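Local coordinates for cell division control protein Cdc48 (Mycobacterium smegmatis, PDB 5E7P), which probably binds and hydrolyses ATP as a AAA-type ATPase of the Cdc48 family, and carries ADP in two nucleotide pockets in this crystal, at residues M132-L135 with G136-M139; S553-M556 with D557-G561. One frame throughout, in Å; residues are numbered along the deposited sequence.

Interaction 1: M132-L135 with G136-M139; sequences MALL and GKVM
Leu-134 and Lys-137 close a type II beta turn, in which Lys-137 N donates to Leu-134 O over 3.1 Å with an N-H...O angle of 159°. The amide comes from above the carbonyl plane. Gly-136 takes the third place with a positive phi (92°), the sign that the third residue of a type II turn adopts and that glycine readily allows.

Across the turn, the methyl end of Met-139 does the touching. Its CE lies 3.7 Å from Leu-134 CD1 and 3.8 Å from Leu-134 CB, so the methyl group rests along the flank of the leucine, and the two side chains cross at about a right angle. The bend of Met-139 at chi2 (-69°) turns its sulfur and methyl back from the strand to the helix end.

The turn links helix 127-133, which Leu-134 leaves, to strand 138-140, an outermost strand of a three-stranded mixed sheet. Val-191 bonds to the backbone of Gly-136 and Lys-137, and Arg-467 NH2 to Gly-136 O. Lys-137 keeps its CB 3.5 Å from Leu-134 O, while Lys-137 CD passes 4.3 Å from Leu-134 CD2. Leu-135, whose bond to CB leads away from residues 136-139, packs its side chain on Pro-193 of the first ADP pocket and comes within about 5 Å of the bound ADP.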
# COMPACT_ATOMS: atom_id res chain seq x y z
N MET A 132 15.54 -4.32 3.09
CA MET A 132 15.40 -2.99 3.67
C MET A 132 15.97 -1.91 2.74
O MET A 132 15.36 -0.86 2.54
CB MET A 132 16.11 -2.93 5.02
CG MET A 132 16.04 -1.57 5.70
SD MET A 132 17.06 -1.50 7.19
CE MET A 132 16.39 -2.87 8.12
N ALA A 133 17.14 -2.19 2.17
CA ALA A 133 17.83 -1.22 1.33
C ALA A 133 17.16 -1.03 -0.03
O ALA A 133 17.27 0.03 -0.64
CB ALA A 133 19.29 -1.64 1.14
N LEU A 134 16.46 -2.06 -0.50
CA LEU A 134 15.84 -2.02 -1.82
C LEU A 134 14.32 -1.95 -1.75
O LEU A 134 13.64 -2.14 -2.76
CB LEU A 134 16.26 -3.24 -2.64
CG LEU A 134 17.75 -3.33 -3.00
CD1 LEU A 134 18.05 -4.65 -3.69
CD2 LEU A 134 18.16 -2.15 -3.88
N LEU A 135 13.80 -1.68 -0.56
CA LEU A 135 12.35 -1.66 -0.34
C LEU A 135 11.65 -0.67 -1.27
O LEU A 135 11.99 0.51 -1.30
CB LEU A 135 12.04 -1.33 1.12
CG LEU A 135 10.62 -1.62 1.61
CD1 LEU A 135 10.30 -3.10 1.49
CD2 LEU A 135 10.46 -1.15 3.05
N GLY A 136 10.68 -1.17 -2.03
CA GLY A 136 9.87 -0.33 -2.89
C GLY A 136 10.40 -0.18 -4.31
O GLY A 136 9.66 0.24 -5.21
N LYS A 137 11.66 -0.52 -4.52
CA LYS A 137 12.28 -0.34 -5.84
C LYS A 137 11.89 -1.44 -6.82
O LYS A 137 11.64 -2.58 -6.43
CB LYS A 137 13.81 -0.25 -5.71
CG LYS A 137 14.27 0.94 -4.89
CD LYS A 137 15.76 1.19 -5.05
CE LYS A 137 16.18 2.46 -4.33
NZ LYS A 137 17.62 2.79 -4.56
N VAL A 138 11.85 -1.09 -8.11
CA VAL A 138 11.50 -2.04 -9.16
C VAL A 138 12.71 -2.81 -9.67
O VAL A 138 13.80 -2.27 -9.81
CB VAL A 138 10.79 -1.36 -10.35
CG1 VAL A 138 9.40 -0.90 -9.96
CG2 VAL A 138 11.62 -0.20 -10.87
N MET A 139 12.50 -4.10 -9.93
CA MET A 139 13.58 -4.98 -10.36
C MET A 139 13.22 -5.67 -11.67
O MET A 139 12.05 -5.97 -11.93
CB MET A 139 13.86 -6.04 -9.29
CG MET A 139 14.19 -5.47 -7.91
SD MET A 139 15.78 -4.63 -7.86
CE MET A 139 15.62 -3.71 -6.33

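Interaction 2: S553-M556 with D557-G561; sequences SELM and DKWVG
Trp-559 lays one face of its indole against the backbone of Glu-554 and Leu-555. Leu-555 CA sits 3.9 Å from the centroid of the five-membered ring and 21° off the ring normal, a CH-pi contact, with Glu-554 O over the same face. Farther along the ring, Leu-555 CD1 meets CZ3 of Trp-559 at 3.6 Å. The leucine reaches it with CG anti to its own backbone N (chi1 178°).

The end of helix 552-558 helps to place the indole. Trp-559 N donates to Glu-554 O at 2.9 Å, an i to i+5 bond of the wider pi type, and the same oxygen takes a weak bond from Lys-558 N. One residue earlier, Ser-553 O takes Asp-557 N at 2.8 Å, an ordinary i to i+4 bond. This short helix follows edge strand 546-551 in the second AAA module. Trp-Val-Gly at 559-561 matches in sequence and position pore loop 1 of AAA ATPases such as p97, whose aromatic residue faces the hexamer pore; that role is probable here but not seen in this single chain.

Glu-554 CG and Lys-558 CD touch at 3.9 Å, but Glu-554 OE2 and Lys-558 NZ stay 4.3 Å apart, beyond a salt bridge. A water donates to both Met-556 O and Asp-557 O. Further out, Ala-566 packs on Leu-555 and Trp-559, and Glu-586 OE2 bonds to Ser-553 OG.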
# COMPACT_ATOMS: atom_id res chain seq x y z
N SER A 553 -17.77 -8.89 -5.12
CA SER A 553 -17.54 -10.02 -6.02
C SER A 553 -16.45 -10.96 -5.51
O SER A 553 -16.63 -12.17 -5.46
CB SER A 553 -17.16 -9.51 -7.42
OG SER A 553 -18.21 -8.77 -7.99
N GLU A 554 -15.31 -10.38 -5.13
CA GLU A 554 -14.13 -11.16 -4.75
C GLU A 554 -14.35 -12.00 -3.50
O GLU A 554 -13.95 -13.16 -3.45
CB GLU A 554 -12.92 -10.24 -4.56
CG GLU A 554 -12.65 -9.34 -5.76
CD GLU A 554 -11.30 -8.68 -5.68
OE1 GLU A 554 -10.53 -8.99 -4.75
OE2 GLU A 554 -11.00 -7.84 -6.56
N LEU A 555 -14.99 -11.41 -2.49
CA LEU A 555 -15.27 -12.13 -1.25
C LEU A 555 -16.20 -13.32 -1.50
O LEU A 555 -16.06 -14.37 -0.87
CB LEU A 555 -15.87 -11.17 -0.21
CG LEU A 555 -16.27 -11.75 1.15
CD1 LEU A 555 -15.89 -10.79 2.27
CD2 LEU A 555 -17.77 -12.03 1.20
N MET A 556 -17.13 -13.15 -2.43
CA MET A 556 -18.13 -14.17 -2.71
C MET A 556 -17.63 -15.24 -3.68
O MET A 556 -17.83 -16.44 -3.45
CB MET A 556 -19.41 -13.52 -3.27
CG MET A 556 -20.15 -12.66 -2.26
SD MET A 556 -21.05 -13.60 -1.01
CE MET A 556 -22.39 -14.27 -1.99
N ASP A 557 -16.97 -14.82 -4.74
CA ASP A 557 -16.64 -15.72 -5.84
C ASP A 557 -15.17 -16.17 -5.89
O ASP A 557 -14.88 -17.32 -6.22
CB ASP A 557 -17.03 -15.10 -7.18
CG ASP A 557 -18.49 -14.65 -7.21
OD1 ASP A 557 -19.32 -15.31 -6.55
OD2 ASP A 557 -18.79 -13.65 -7.89
N LYS A 558 -14.26 -15.26 -5.58
CA LYS A 558 -12.83 -15.52 -5.76
C LYS A 558 -12.13 -16.14 -4.55
O LYS A 558 -11.23 -16.97 -4.71
CB LYS A 558 -12.10 -14.25 -6.20
CG LYS A 558 -12.50 -13.74 -7.57
CD LYS A 558 -11.74 -12.47 -7.93
CE LYS A 558 -12.09 -11.98 -9.33
NZ LYS A 558 -11.35 -10.74 -9.69
N TRP A 559 -12.54 -15.74 -3.35
CA TRP A 559 -11.86 -16.19 -2.13
C TRP A 559 -12.12 -17.66 -1.80
O TRP A 559 -13.26 -18.13 -1.82
CB TRP A 559 -12.27 -15.32 -0.94
CG TRP A 559 -11.80 -13.90 -1.02
CD1 TRP A 559 -11.16 -13.30 -2.07
CD2 TRP A 559 -11.93 -12.89 -0.00
NE1 TRP A 559 -10.89 -11.98 -1.77
CE2 TRP A 559 -11.35 -11.71 -0.50
CE3 TRP A 559 -12.48 -12.88 1.29
CZ2 TRP A 559 -11.31 -10.53 0.23
CZ3 TRP A 559 -12.43 -11.71 2.02
CH2 TRP A 559 -11.85 -10.55 1.49
N VAL A 560 -11.04 -18.38 -1.51
CA VAL A 560 -11.15 -19.75 -1.02
C VAL A 560 -11.44 -19.74 0.47
O VAL A 560 -10.62 -19.28 1.27
CB VAL A 560 -9.86 -20.55 -1.28
CG1 VAL A 560 -9.97 -21.94 -0.66
CG2 VAL A 560 -9.57 -20.64 -2.77
N GLY A 561 -12.61 -20.24 0.85
CA GLY A 561 -13.03 -20.24 2.24
C GLY A 561 -14.47 -19.79 2.38
O GLY A 561 -15.06 -19.30 1.42
O HOH W 1 -16.48 -19.16 -4.61

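How the interactions relate
Both contacts are local, each formed where a short helix gives out, but they differ in burial. Interaction 1 is largely buried, leads from a helix through a tight turn into a strand, and relies on one backbone bond with aliphatic and thioether packing. Interaction 2 lies nearer the surface, where the helix end runs into loop; several backbone bonds, an aromatic face, loosely paired charges and a water share the work. They hold no element in common, and the nearest atoms of interaction 1 and interaction 2 are about 22 Å apart. The Leu-135 side chain comes within about 5 Å of the first site's ADP, whereas that of Ser-553 stays about 11 Å from a bound ADP.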